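Local coordinates for protein amidase, hydantoinase/carbamoylase family (Paraburkholderia phymatum, PDB 6C0D) that probably hydrolyses N-carbamoyl-L-amino acids, as a zinc-binding, homodimeric enzyme of the M20 peptidase family, at residues I210-T215 / G356-M361; Q343-Q348 / A414-A419; D68-V73 / S130-E135; S139-S144 / D368-A373; R220-R225 / L292-A297. One frame throughout, in Å; residues are numbered along the deposited sequence. Where two conformers were deposited one is given.

Interaction 1 of 5, residues I210-T215 / G356-M361; sequences IGVVTT and GQWMHM
Two rings of the 356-361 segment, Trp358 and His360, meet the branches of Val212. The indole is approached obliquely at its six-membered part, where CE3 of Trp358 lies 3.9 Å from Val212 CG2. The imidazole lies alongside the other branch, with His360 CD2 3.9 Å from Val212 CG1, while His360 CE1 sits in the plane of the indole at its edge. Val212 serves both rings because CG1 is anti to the backbone N (chi1 176°) and CG2 is turned beside that N. Thr214 CG2 closes the row, 3.8 Å from His360 CB.

Beneath this face the backbones run parallel, their strand axes 22° apart. Val212 takes the central part: its N donates to Met359 O at 2.8 Å and its O accepts from Met361 N at 3.1 Å. Met359 N to Ile210 O and Thr214 N to Met361 O continue the ladder, which frays at a weak Ile210 N to Gln357 O bond. On the other face, Met361 SD rests 3.9 Å from Gly211 CA.

Strand 378-384 pairs with the far edge of 210-215, helix 340-353 covers the ring face, with Asp351 accepting from Trp358 NE1, and helix 202-206 covers the methionines.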
# COMPACT_ATOMS: atom_id res chain seq x y z
N ILE A 210 -23.34 -25.43 17.82
CA ILE A 210 -24.56 -24.67 17.53
C ILE A 210 -24.41 -23.29 18.13
O ILE A 210 -24.08 -23.17 19.31
CB ILE A 210 -25.82 -25.33 18.14
CG1 ILE A 210 -26.06 -26.73 17.54
CG2 ILE A 210 -27.07 -24.40 17.97
CD1 ILE A 210 -26.46 -26.74 16.07
N GLY A 211 -24.67 -22.25 17.33
CA GLY A 211 -24.68 -20.91 17.90
C GLY A 211 -26.05 -20.27 17.78
O GLY A 211 -26.69 -20.33 16.72
N VAL A 212 -26.54 -19.69 18.88
CA VAL A 212 -27.81 -18.95 18.88
C VAL A 212 -27.45 -17.48 18.79
O VAL A 212 -26.84 -16.94 19.71
CB VAL A 212 -28.61 -19.23 20.15
CG1 VAL A 212 -29.91 -18.36 20.17
CG2 VAL A 212 -28.97 -20.73 20.25
N VAL A 213 -27.84 -16.82 17.70
CA VAL A 213 -27.36 -15.45 17.44
C VAL A 213 -28.12 -14.43 18.28
O VAL A 213 -29.36 -14.38 18.28
CB VAL A 213 -27.45 -15.15 15.94
CG1 VAL A 213 -27.11 -13.67 15.65
CG2 VAL A 213 -26.48 -16.08 15.14
N THR A 214 -27.37 -13.61 19.03
CA THR A 214 -27.98 -12.57 19.86
C THR A 214 -28.30 -11.33 19.05
O THR A 214 -29.41 -10.77 19.13
CB THR A 214 -27.01 -12.20 20.99
OG1 THR A 214 -25.73 -11.90 20.40
CG2 THR A 214 -26.86 -13.36 21.95
N THR A 215 -27.32 -10.86 18.28
CA THR A 215 -27.34 -9.55 17.64
C THR A 215 -26.47 -9.64 16.40
O THR A 215 -25.41 -10.28 16.44
CB THR A 215 -26.77 -8.47 18.57
OG1 THR A 215 -27.48 -8.47 19.81
CG2 THR A 215 -26.86 -7.08 17.94
N GLY A 356 -24.63 -29.06 26.08
CA GLY A 356 -23.22 -28.79 26.29
C GLY A 356 -22.44 -28.43 25.04
O GLY A 356 -21.22 -28.24 25.14
N GLN A 357 -23.10 -28.30 23.89
CA GLN A 357 -22.39 -28.01 22.64
C GLN A 357 -23.00 -26.83 21.91
O GLN A 357 -22.90 -26.74 20.68
CB GLN A 357 -22.35 -29.26 21.74
CG GLN A 357 -21.62 -30.43 22.41
CD GLN A 357 -20.14 -30.20 22.65
OE1 GLN A 357 -19.56 -29.18 22.24
NE2 GLN A 357 -19.50 -31.17 23.31
N TRP A 358 -23.65 -25.91 22.63
CA TRP A 358 -24.21 -24.72 21.99
C TRP A 358 -23.86 -23.47 22.80
O TRP A 358 -23.53 -23.55 23.99
CB TRP A 358 -25.74 -24.85 21.83
CG TRP A 358 -26.47 -24.77 23.14
CD1 TRP A 358 -26.70 -25.80 24.02
CD2 TRP A 358 -27.04 -23.59 23.72
NE1 TRP A 358 -27.39 -25.31 25.13
CE2 TRP A 358 -27.61 -23.97 24.97
CE3 TRP A 358 -27.12 -22.25 23.32
CZ2 TRP A 358 -28.26 -23.05 25.81
CZ3 TRP A 358 -27.77 -21.33 24.16
CH2 TRP A 358 -28.32 -21.73 25.39
N MET A 359 -23.93 -22.31 22.14
CA MET A 359 -23.68 -21.05 22.85
C MET A 359 -24.44 -19.91 22.19
O MET A 359 -24.76 -19.95 21.00
CB MET A 359 -22.19 -20.68 22.89
CG MET A 359 -21.59 -20.49 21.48
SD MET A 359 -19.77 -20.34 21.42
CE MET A 359 -19.58 -18.66 21.96
N HIS A 360 -24.72 -18.87 22.99
CA HIS A 360 -25.12 -17.59 22.43
C HIS A 360 -23.90 -16.86 21.88
O HIS A 360 -22.79 -16.97 22.42
CB HIS A 360 -25.76 -16.69 23.49
CG HIS A 360 -27.14 -17.12 23.91
ND1 HIS A 360 -27.37 -17.88 25.03
CD2 HIS A 360 -28.36 -16.84 23.38
CE1 HIS A 360 -28.67 -18.08 25.17
NE2 HIS A 360 -29.29 -17.46 24.18
N MET A 361 -24.11 -16.08 20.82
CA MET A 361 -23.00 -15.34 20.21
C MET A 361 -23.54 -14.30 19.25
O MET A 361 -24.62 -14.50 18.68
CB MET A 361 -22.06 -16.30 19.45
CG MET A 361 -22.85 -17.10 18.39
SD MET A 361 -21.79 -18.33 17.55
CE MET A 361 -20.74 -17.26 16.58

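Interaction 2 of 5, residues Q343-Q348 / A414-A419; sequences QQHLAQ and ARIAGA
His345 carries most of this contact, packing against Arg415 and Ile416 through apolar and van der Waals touches; no hydrogen bond crosses between the two segments. The closest apolar approach is made by the root of the histidine: His345 CB is 3.6 Å from Ile416 CG1, and the ring begins at nearly the same separation, with His345 CG 3.7 Å from that methylene. Ile416 offers CG1 rather than CG2 because CG1 is swung beside its backbone N (chi1 -71°).

Contacts to the imidazole itself are more varied. One face looks onto the peptide link between Arg415 and Ile416, with Ile416 N 4.3 Å above the plane of the His345 ring and offset toward the rim. His345 ND1 reaches Arg415 CB at 3.7 Å, and Ala419 CB comes to 4.1 Å from His345 NE2, an oblique approach.

Polar proximity is looser. Gln348 OE1 is 4.4 Å from Arg415 NH1, too far for a bond, and Arg415 has two conformers, which makes the position of its guanidinium doubtful.

The helical segments cross at 138° with axes 9.7 Å apart, a gap that His345 spans to reach the backbone of helix 399-419. Helix 340-353 turns its other side to strands 210-227 and 358-363, with Leu346 on Val212 and Ala347 on Trp358, whereas Ala417 of helix 399-419 packs on Phe124.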
# COMPACT_ATOMS: atom_id res chain seq x y z
N GLN A 343 -35.01 -16.38 19.99
CA GLN A 343 -33.72 -16.88 20.48
C GLN A 343 -33.92 -17.94 21.54
O GLN A 343 -33.21 -18.95 21.58
CB GLN A 343 -32.89 -15.77 21.09
CG GLN A 343 -32.15 -14.88 20.15
CD GLN A 343 -31.32 -13.92 20.97
OE1 GLN A 343 -30.44 -14.34 21.74
NE2 GLN A 343 -31.62 -12.63 20.85
N GLN A 344 -34.89 -17.72 22.42
CA GLN A 344 -35.06 -18.66 23.51
C GLN A 344 -35.63 -19.99 23.00
O GLN A 344 -35.24 -21.06 23.49
CB GLN A 344 -35.93 -18.04 24.60
CG GLN A 344 -36.06 -18.89 25.85
CD GLN A 344 -34.81 -18.85 26.72
OE1 GLN A 344 -33.73 -18.44 26.29
NE2 GLN A 344 -34.97 -19.26 27.97
N HIS A 345 -36.52 -19.97 21.99
CA HIS A 345 -36.90 -21.23 21.34
C HIS A 345 -35.70 -21.93 20.73
O HIS A 345 -35.57 -23.16 20.83
CB HIS A 345 -37.96 -21.00 20.26
CG HIS A 345 -39.32 -20.68 20.81
ND1 HIS A 345 -40.10 -21.62 21.46
CD2 HIS A 345 -40.04 -19.53 20.79
CE1 HIS A 345 -41.24 -21.05 21.82
NE2 HIS A 345 -41.23 -19.79 21.43
N LEU A 346 -34.81 -21.17 20.07
CA LEU A 346 -33.61 -21.81 19.51
C LEU A 346 -32.75 -22.40 20.63
O LEU A 346 -32.23 -23.51 20.50
CB LEU A 346 -32.79 -20.81 18.69
CG LEU A 346 -33.41 -20.28 17.39
CD1 LEU A 346 -32.51 -19.22 16.79
CD2 LEU A 346 -33.58 -21.40 16.38
N ALA A 347 -32.57 -21.65 21.73
CA ALA A 347 -31.73 -22.13 22.82
C ALA A 347 -32.31 -23.39 23.46
O ALA A 347 -31.57 -24.31 23.83
CB ALA A 347 -31.53 -21.03 23.87
N GLN A 348 -33.65 -23.43 23.63
CA GLN A 348 -34.28 -24.62 24.20
C GLN A 348 -34.07 -25.83 23.29
O GLN A 348 -33.75 -26.93 23.78
CB GLN A 348 -35.78 -24.36 24.44
CG GLN A 348 -35.97 -23.39 25.63
CD GLN A 348 -37.32 -22.66 25.64
OE1 GLN A 348 -38.07 -22.68 24.67
NE2 GLN A 348 -37.59 -21.96 26.73
N ALA A 414 -40.72 -26.10 15.01
CA ALA A 414 -41.97 -26.69 15.50
C ALA A 414 -42.50 -25.92 16.70
O ALA A 414 -43.71 -25.68 16.81
CB ALA A 414 -41.75 -28.16 15.88
N ARG A 415 -41.61 -25.55 17.63
CA ARG A 415 -42.03 -24.84 18.84
C ARG A 415 -42.43 -23.41 18.53
O ARG A 415 -43.40 -22.89 19.09
CB ARG A 415 -40.91 -24.85 19.88
CG ARG A 415 -40.53 -26.23 20.40
CD ARG A 415 -41.67 -26.86 21.18
NE ARG A 415 -42.18 -25.97 22.23
CZ ARG A 415 -41.56 -25.70 23.37
NH1 ARG A 415 -40.37 -26.23 23.63
NH2 ARG A 415 -42.12 -24.88 24.25
N ILE A 416 -41.66 -22.75 17.66
CA ILE A 416 -41.97 -21.37 17.26
C ILE A 416 -43.32 -21.32 16.58
O ILE A 416 -44.19 -20.50 16.92
CB ILE A 416 -40.87 -20.83 16.34
CG1 ILE A 416 -39.58 -20.58 17.12
CG2 ILE A 416 -41.36 -19.53 15.63
CD1 ILE A 416 -38.33 -20.45 16.21
N ALA A 417 -43.53 -22.20 15.60
CA ALA A 417 -44.79 -22.19 14.87
C ALA A 417 -45.95 -22.58 15.77
O ALA A 417 -47.04 -21.99 15.70
CB ALA A 417 -44.68 -23.12 13.66
N GLY A 418 -45.73 -23.56 16.65
CA GLY A 418 -46.79 -23.97 17.56
C GLY A 418 -47.19 -22.86 18.51
O GLY A 418 -48.35 -22.76 18.91
N ALA A 419 -46.23 -22.00 18.86
CA ALA A 419 -46.50 -20.90 19.78
C ALA A 419 -47.30 -19.77 19.14
O ALA A 419 -47.90 -18.96 19.86
CB ALA A 419 -45.18 -20.34 20.31

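Interaction 3 of 5, residues D68-V73 / S130-E135; sequences DGVGTV and SWIDEE
Thr72 meets Trp131 and Ile132 with both of its branches, sorted by a chi1 of -74°: OG1 lies beside the backbone N, where it accepts from Ile132 N at 3.1 Å (N-H...O 162°), and CG2 stands anti to that N, 3.9 Å from Trp131 CE3. Ile132 has CG1 anti to its own N (chi1 -173°), which brings CG2 round to Val70, 3.8 Å from Val70 CG2. The same methyl lies 3.2 Å from Val70 O, a carbonyl buried here with no polar partner in the model.

Next to this, Val73 and Ser130 form an antiparallel hydrogen-bonded pair, Ser130 N to Val73 O at 2.8 Å and Val73 N to Ser130 O at 3.1 Å. Ser130 OG is turned instead to Ser90.

The 68-73 loop is fixed from within. Asp68 OD1 accepts from Val70 N at 2.9 Å and also from Thr72 N, the two arriving from opposite faces of the carboxylate.

This is an Asx turn within a type I beta turn, joining strands 64-67 and 73-76 and abutting the loop that leaves strand 125-130 for the metal site, where Glu135 is a predicted zinc ligand.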
# COMPACT_ATOMS: atom_id res chain seq x y z
N ASP A 68 -39.78 -14.82 -8.27
CA ASP A 68 -40.57 -13.59 -8.35
C ASP A 68 -39.89 -12.56 -9.25
O ASP A 68 -38.88 -12.83 -9.91
CB ASP A 68 -40.87 -13.05 -6.94
CG ASP A 68 -39.77 -12.14 -6.38
OD1 ASP A 68 -38.62 -12.20 -6.86
OD2 ASP A 68 -40.06 -11.36 -5.45
N GLY A 69 -40.43 -11.34 -9.26
CA GLY A 69 -40.01 -10.27 -10.14
C GLY A 69 -38.60 -9.76 -9.91
O GLY A 69 -38.08 -9.05 -10.78
N VAL A 70 -37.98 -10.05 -8.77
CA VAL A 70 -36.58 -9.68 -8.57
C VAL A 70 -35.66 -10.88 -8.55
O VAL A 70 -34.44 -10.71 -8.42
CB VAL A 70 -36.39 -8.83 -7.29
CG1 VAL A 70 -37.07 -7.47 -7.46
CG2 VAL A 70 -36.92 -9.56 -6.05
N GLY A 71 -36.19 -12.09 -8.71
CA GLY A 71 -35.37 -13.29 -8.69
C GLY A 71 -35.37 -14.04 -7.38
O GLY A 71 -34.64 -15.04 -7.26
N THR A 72 -36.14 -13.60 -6.39
CA THR A 72 -36.28 -14.38 -5.17
C THR A 72 -37.06 -15.66 -5.48
O THR A 72 -38.01 -15.64 -6.26
CB THR A 72 -36.99 -13.55 -4.10
OG1 THR A 72 -36.08 -12.57 -3.59
CG2 THR A 72 -37.52 -14.42 -2.95
N VAL A 73 -36.65 -16.78 -4.89
CA VAL A 73 -37.45 -17.99 -4.94
C VAL A 73 -38.23 -18.04 -3.64
O VAL A 73 -37.63 -18.02 -2.56
CB VAL A 73 -36.61 -19.26 -5.12
CG1 VAL A 73 -37.52 -20.42 -5.54
CG2 VAL A 73 -35.52 -19.05 -6.17
N SER A 130 -35.42 -18.07 -0.81
CA SER A 130 -34.05 -17.72 -1.22
C SER A 130 -34.09 -16.27 -1.71
O SER A 130 -34.52 -16.01 -2.84
CB SER A 130 -33.51 -18.65 -2.30
OG SER A 130 -32.25 -18.18 -2.77
N TRP A 131 -33.66 -15.34 -0.86
CA TRP A 131 -33.68 -13.92 -1.23
C TRP A 131 -32.61 -13.63 -2.27
O TRP A 131 -31.45 -14.00 -2.08
CB TRP A 131 -33.44 -13.04 -0.01
CG TRP A 131 -34.21 -13.43 1.21
CD1 TRP A 131 -33.72 -13.92 2.39
CD2 TRP A 131 -35.64 -13.38 1.36
NE1 TRP A 131 -34.75 -14.16 3.27
CE2 TRP A 131 -35.94 -13.85 2.67
CE3 TRP A 131 -36.69 -12.98 0.53
CZ2 TRP A 131 -37.24 -13.92 3.15
CZ3 TRP A 131 -37.99 -13.07 1.01
CH2 TRP A 131 -38.25 -13.53 2.31
N ILE A 132 -32.99 -12.94 -3.35
CA ILE A 132 -32.03 -12.66 -4.43
C ILE A 132 -30.95 -11.70 -3.94
O ILE A 132 -31.21 -10.78 -3.15
CB ILE A 132 -32.77 -12.09 -5.66
CG1 ILE A 132 -31.82 -11.94 -6.87
CG2 ILE A 132 -33.39 -10.72 -5.35
CD1 ILE A 132 -31.30 -13.27 -7.40
N ASP A 133 -29.71 -11.94 -4.39
CA ASP A 133 -28.60 -10.98 -4.33
C ASP A 133 -28.29 -10.48 -2.92
O ASP A 133 -28.02 -9.29 -2.71
CB ASP A 133 -28.82 -9.80 -5.28
CG ASP A 133 -27.51 -9.26 -5.84
OD1 ASP A 133 -26.53 -10.05 -5.85
OD2 ASP A 133 -27.44 -8.08 -6.26
N GLU A 134 -28.24 -11.40 -1.97
CA GLU A 134 -27.69 -11.03 -0.67
C GLU A 134 -26.25 -10.55 -0.81
O GLU A 134 -25.82 -9.64 -0.09
CB GLU A 134 -27.77 -12.22 0.29
CG GLU A 134 -27.36 -11.93 1.72
CD GLU A 134 -25.86 -12.01 1.94
OE1 GLU A 134 -25.15 -12.60 1.09
OE2 GLU A 134 -25.39 -11.46 2.95
N GLU A 135 -25.49 -11.14 -1.74
CA GLU A 135 -24.07 -10.83 -1.89
C GLU A 135 -23.82 -9.56 -2.68
O GLU A 135 -22.68 -9.10 -2.75
CB GLU A 135 -23.35 -12.01 -2.55
CG GLU A 135 -23.51 -13.34 -1.80
CD GLU A 135 -22.59 -13.46 -0.60
OE1 GLU A 135 -21.94 -12.46 -0.23
OE2 GLU A 135 -22.50 -14.58 -0.03

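Interaction 4 of 5, residues S139-S144 / D368-A373; sequences SSFLGS and DAQVIA. With EDO (1,2-ethanediol), chain I.
Ser144 and Asp368 form the tight part of this contact. The hydroxyl of Ser144, turned toward the aspartate by a chi1 of 51°, donates to Asp368 OD1 at 2.7 Å, meeting it on the anti side and 20° out of the carboxylate plane. Asp368 OD1 also accepts from water 1 at 2.7 Å, and this water takes the Ser144 N-H, closing a small bridge. The Phe141 ring presents its edge to Asp368 OD1, CD1 being 3.6 Å away.

Toward partly exposed Phe141 the fit loosens: Gln370 NE2 stands 3.9 Å from Phe141 CZ, and Val371 CG2 is 4.1 Å from Phe141 CB. Outside the segment contact, Ala373 O accepts from O1 of an ethanediol, probably from the crystallisation liquor.

The helix pair borders the metal site: the Asp368 side chain is about 4 Å from that of zinc ligand His89 and about 7 Å from the zinc ion. Helix 142-148 thus docks on helix 368-372, whose other side rests on strands 189-198 and 378-384 through Ala369, with Trp131 against Asp368 and Ile372.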
# COMPACT_ATOMS: atom_id res chain seq x y z
N SER A 139 -27.04 -5.28 -6.24
CA SER A 139 -27.47 -4.39 -5.17
C SER A 139 -27.68 -5.24 -3.92
O SER A 139 -28.56 -6.11 -3.91
CB SER A 139 -28.76 -3.67 -5.56
OG SER A 139 -29.16 -2.74 -4.57
N SER A 140 -26.88 -5.00 -2.88
CA SER A 140 -26.88 -5.88 -1.72
C SER A 140 -28.25 -5.92 -1.05
O SER A 140 -28.92 -4.89 -0.89
CB SER A 140 -25.81 -5.45 -0.72
OG SER A 140 -24.51 -5.68 -1.24
N PHE A 141 -28.65 -7.13 -0.67
CA PHE A 141 -29.92 -7.42 0.02
C PHE A 141 -31.14 -7.03 -0.81
O PHE A 141 -32.21 -6.74 -0.26
CB PHE A 141 -29.98 -6.75 1.40
CG PHE A 141 -28.78 -7.00 2.27
CD1 PHE A 141 -28.55 -8.25 2.82
CD2 PHE A 141 -27.88 -5.97 2.54
CE1 PHE A 141 -27.44 -8.48 3.63
CE2 PHE A 141 -26.77 -6.19 3.34
CZ PHE A 141 -26.55 -7.45 3.89
N LEU A 142 -31.00 -7.03 -2.14
CA LEU A 142 -32.13 -6.69 -3.00
C LEU A 142 -33.37 -7.49 -2.64
O LEU A 142 -34.48 -6.93 -2.55
CB LEU A 142 -31.75 -6.93 -4.47
CG LEU A 142 -32.88 -6.73 -5.50
CD1 LEU A 142 -33.31 -5.26 -5.57
CD2 LEU A 142 -32.46 -7.24 -6.87
N GLY A 143 -33.21 -8.79 -2.38
CA GLY A 143 -34.38 -9.63 -2.16
C GLY A 143 -35.08 -9.35 -0.84
O GLY A 143 -36.31 -9.22 -0.78
N SER A 144 -34.31 -9.28 0.26
CA SER A 144 -34.95 -9.04 1.55
C SER A 144 -35.49 -7.61 1.63
O SER A 144 -36.54 -7.39 2.24
CB SER A 144 -34.00 -9.36 2.70
OG SER A 144 -32.74 -8.73 2.55
N ASP A 368 -29.37 -11.28 5.39
CA ASP A 368 -30.75 -10.85 5.12
C ASP A 368 -31.55 -10.67 6.41
O ASP A 368 -32.44 -9.81 6.47
CB ASP A 368 -31.45 -11.87 4.23
CG ASP A 368 -30.93 -11.85 2.81
OD1 ASP A 368 -30.98 -10.77 2.18
OD2 ASP A 368 -30.45 -12.90 2.33
N ALA A 369 -31.25 -11.45 7.45
CA ALA A 369 -31.99 -11.34 8.70
C ALA A 369 -31.91 -9.94 9.30
O ALA A 369 -32.81 -9.52 10.02
CB ALA A 369 -31.47 -12.36 9.72
N GLN A 370 -30.82 -9.20 9.03
CA GLN A 370 -30.74 -7.86 9.59
C GLN A 370 -31.77 -6.93 8.96
O GLN A 370 -32.21 -5.96 9.60
CB GLN A 370 -29.33 -7.29 9.43
CG GLN A 370 -29.05 -6.70 8.09
CD GLN A 370 -27.58 -6.41 7.91
OE1 GLN A 370 -26.74 -7.09 8.49
NE2 GLN A 370 -27.25 -5.40 7.11
N VAL A 371 -32.14 -7.19 7.70
CA VAL A 371 -33.18 -6.41 7.04
C VAL A 371 -34.56 -6.84 7.54
O VAL A 371 -35.42 -6.00 7.85
CB VAL A 371 -33.06 -6.57 5.51
CG1 VAL A 371 -34.29 -5.98 4.78
CG2 VAL A 371 -31.76 -5.92 5.01
N ILE A 372 -34.80 -8.14 7.59
CA ILE A 372 -36.13 -8.65 7.92
C ILE A 372 -36.47 -8.36 9.38
O ILE A 372 -37.62 -8.04 9.71
CB ILE A 372 -36.21 -10.14 7.58
CG1 ILE A 372 -36.20 -10.29 6.05
CG2 ILE A 372 -37.48 -10.80 8.19
CD1 ILE A 372 -35.74 -11.64 5.58
N ALA A 373 -35.46 -8.41 10.27
CA ALA A 373 -35.69 -8.24 11.71
C ALA A 373 -36.27 -6.88 12.07
O ALA A 373 -36.88 -6.74 13.14
CB ALA A 373 -34.38 -8.44 12.48
C1 EDO I . -39.97 -6.50 14.32
O1 EDO I . -38.88 -5.77 14.88
C2 EDO I . -40.93 -6.93 15.43
O2 EDO I . -40.18 -7.58 16.47
O HOH W 1 -31.51 -10.24 -0.39

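Interaction 5 of 5, residues R220-R225 / L292-A297; sequences REFQLR and LQFRDA
Contacts with the Phe294 ring come from Arg220 and Phe222, on one face of this antiparallel pair. Arg220 CB sits over the Phe294 ring in a CH-pi contact, 3.7 Å from the centroid and 21° off the normal. A chi1 of 54° leans the Phe294 ring back over its own backbone and so brings it under that methylene. The ring's CE1 lies 3.7 Å from Phe222 CE2, near the plane of the Phe222 ring and at its edge.

Polar side chains occupy the opposite face. Glu221 and Gln293 run side by side with carboxylate and amide nearly coplanar (15°), and Gln293 NE2 gives one N-H to the anti lone pair of Glu221 OE2 at 2.8 Å. At the other end of that amide, Arg295 NE and NH2 grip Gln293 OE1 side-on, each at 2.9 Å, both from one face of the amide plane.

Main-chain bonds come in two reciprocal pairs, Arg220 with Phe294 and Phe222 with Leu292, flanking the non-hydrogen-bonded Glu221-Gln293 pair.

Arg220 is salt-bridged to Glu334 and Glu306. With Gln293 OE1 facing two Arg295 donors, and NE2 facing Glu221 and Ser282 OG of the second subunit, the amide's orientation is fixed and a buried polar chain is tied to the dimer contact.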
# COMPACT_ATOMS: atom_id res chain seq x y z
N ARG A 220 -18.87 0.33 11.19
CA ARG A 220 -18.40 1.64 10.75
C ARG A 220 -17.17 1.44 9.88
O ARG A 220 -16.36 0.55 10.14
CB ARG A 220 -18.04 2.55 11.93
CG ARG A 220 -19.23 3.01 12.74
CD ARG A 220 -20.14 3.93 11.91
NE ARG A 220 -21.20 4.50 12.74
CZ ARG A 220 -22.32 3.87 13.10
NH1 ARG A 220 -22.57 2.63 12.67
NH2 ARG A 220 -23.19 4.47 13.88
N GLU A 221 -17.05 2.27 8.84
CA GLU A 221 -15.87 2.29 7.98
C GLU A 221 -15.42 3.73 7.80
O GLU A 221 -16.25 4.63 7.66
CB GLU A 221 -16.17 1.64 6.63
CG GLU A 221 -16.34 0.12 6.78
CD GLU A 221 -16.74 -0.57 5.49
OE1 GLU A 221 -17.33 0.09 4.62
OE2 GLU A 221 -16.45 -1.77 5.36
N PHE A 222 -14.10 3.93 7.79
CA PHE A 222 -13.52 5.25 7.61
C PHE A 222 -12.26 5.14 6.77
O PHE A 222 -11.57 4.12 6.79
CB PHE A 222 -13.13 5.90 8.95
CG PHE A 222 -14.30 6.25 9.82
CD1 PHE A 222 -14.88 7.50 9.75
CD2 PHE A 222 -14.79 5.33 10.74
CE1 PHE A 222 -15.95 7.83 10.56
CE2 PHE A 222 -15.88 5.65 11.55
CZ PHE A 222 -16.45 6.91 11.46
N GLN A 223 -11.96 6.22 6.05
CA GLN A 223 -10.61 6.46 5.57
C GLN A 223 -9.99 7.51 6.46
O GLN A 223 -10.64 8.48 6.86
CB GLN A 223 -10.59 6.96 4.13
CG GLN A 223 -10.92 5.96 3.06
CD GLN A 223 -10.66 6.53 1.69
OE1 GLN A 223 -10.01 7.57 1.55
NE2 GLN A 223 -11.15 5.86 0.66
N LEU A 224 -8.72 7.33 6.77
CA LEU A 224 -7.98 8.31 7.53
C LEU A 224 -6.77 8.71 6.71
O LEU A 224 -5.91 7.86 6.40
CB LEU A 224 -7.57 7.74 8.89
CG LEU A 224 -6.87 8.70 9.83
CD1 LEU A 224 -7.76 9.90 10.17
CD2 LEU A 224 -6.54 7.92 11.04
N ARG A 225 -6.72 9.98 6.31
CA ARG A 225 -5.66 10.53 5.47
C ARG A 225 -4.68 11.32 6.32
O ARG A 225 -5.09 12.01 7.26
CB ARG A 225 -6.23 11.45 4.39
CG ARG A 225 -7.08 10.78 3.33
CD ARG A 225 -7.55 11.81 2.31
NE ARG A 225 -8.42 11.22 1.29
CZ ARG A 225 -9.29 11.91 0.56
NH1 ARG A 225 -9.44 13.21 0.75
NH2 ARG A 225 -10.04 11.28 -0.35
N LEU A 292 -10.05 1.84 7.80
CA LEU A 292 -10.36 1.33 9.13
C LEU A 292 -11.81 0.86 9.14
O LEU A 292 -12.70 1.56 8.65
CB LEU A 292 -10.19 2.42 10.20
CG LEU A 292 -10.60 2.05 11.63
CD1 LEU A 292 -9.59 1.06 12.21
CD2 LEU A 292 -10.69 3.29 12.50
N GLN A 293 -12.03 -0.33 9.69
CA GLN A 293 -13.39 -0.83 9.90
C GLN A 293 -13.51 -1.21 11.37
O GLN A 293 -12.54 -1.65 11.97
CB GLN A 293 -13.66 -2.07 9.03
CG GLN A 293 -15.08 -2.63 9.15
CD GLN A 293 -15.22 -3.90 8.33
OE1 GLN A 293 -15.00 -4.99 8.83
NE2 GLN A 293 -15.54 -3.75 7.04
N PHE A 294 -14.70 -1.04 11.94
CA PHE A 294 -14.92 -1.65 13.25
C PHE A 294 -16.38 -2.04 13.39
O PHE A 294 -17.27 -1.52 12.70
CB PHE A 294 -14.45 -0.76 14.43
CG PHE A 294 -15.01 0.65 14.45
CD1 PHE A 294 -14.34 1.69 13.81
CD2 PHE A 294 -16.17 0.95 15.18
CE1 PHE A 294 -14.82 3.00 13.86
CE2 PHE A 294 -16.66 2.27 15.24
CZ PHE A 294 -15.98 3.29 14.58
N ARG A 295 -16.61 -3.03 14.26
CA ARG A 295 -17.94 -3.62 14.43
C ARG A 295 -18.17 -3.94 15.89
O ARG A 295 -17.24 -4.31 16.61
CB ARG A 295 -18.11 -4.92 13.63
CG ARG A 295 -17.67 -4.82 12.16
CD ARG A 295 -18.08 -6.07 11.37
NE ARG A 295 -17.38 -6.13 10.09
CZ ARG A 295 -17.83 -6.77 9.01
NH1 ARG A 295 -19.01 -7.39 9.05
NH2 ARG A 295 -17.13 -6.75 7.88
N ASP A 296 -19.43 -3.83 16.32
CA ASP A 296 -19.78 -4.21 17.67
C ASP A 296 -21.29 -4.42 17.75
O ASP A 296 -22.05 -3.81 16.99
CB ASP A 296 -19.34 -3.15 18.68
CG ASP A 296 -19.26 -3.70 20.09
OD1 ASP A 296 -18.31 -4.47 20.37
OD2 ASP A 296 -20.17 -3.40 20.91
N ALA A 297 -21.71 -5.28 18.67
CA ALA A 297 -23.14 -5.52 18.86
C ALA A 297 -23.81 -4.47 19.74
O ALA A 297 -25.05 -4.41 19.77
CB ALA A 297 -23.35 -6.89 19.51

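Along the chain interaction 3 closes first; interaction 5 lies within the span of interaction 1, which lies within that of interaction 4, and the segments of interaction 2 alternate with those of interactions 1 and 4. Interactions 3 and 4 adjoin beside the zinc site, centres about 10 Å apart, joined by probable hydrogen bonds from Gly143 N to Ile132 O and Ser139 N to Asp133 OD2. Interactions 1 and 2, centres about 14 Å apart, touch through helix 340-353. Strand 210-227 links interaction 1 to interaction 5, centres about 26 Å apart, and Thr215 meets Ala297 between them. This fits the M20 plan, in which a metal-binding catalytic domain is joined to a smaller domain that, through interaction 5, reaches the second subunit.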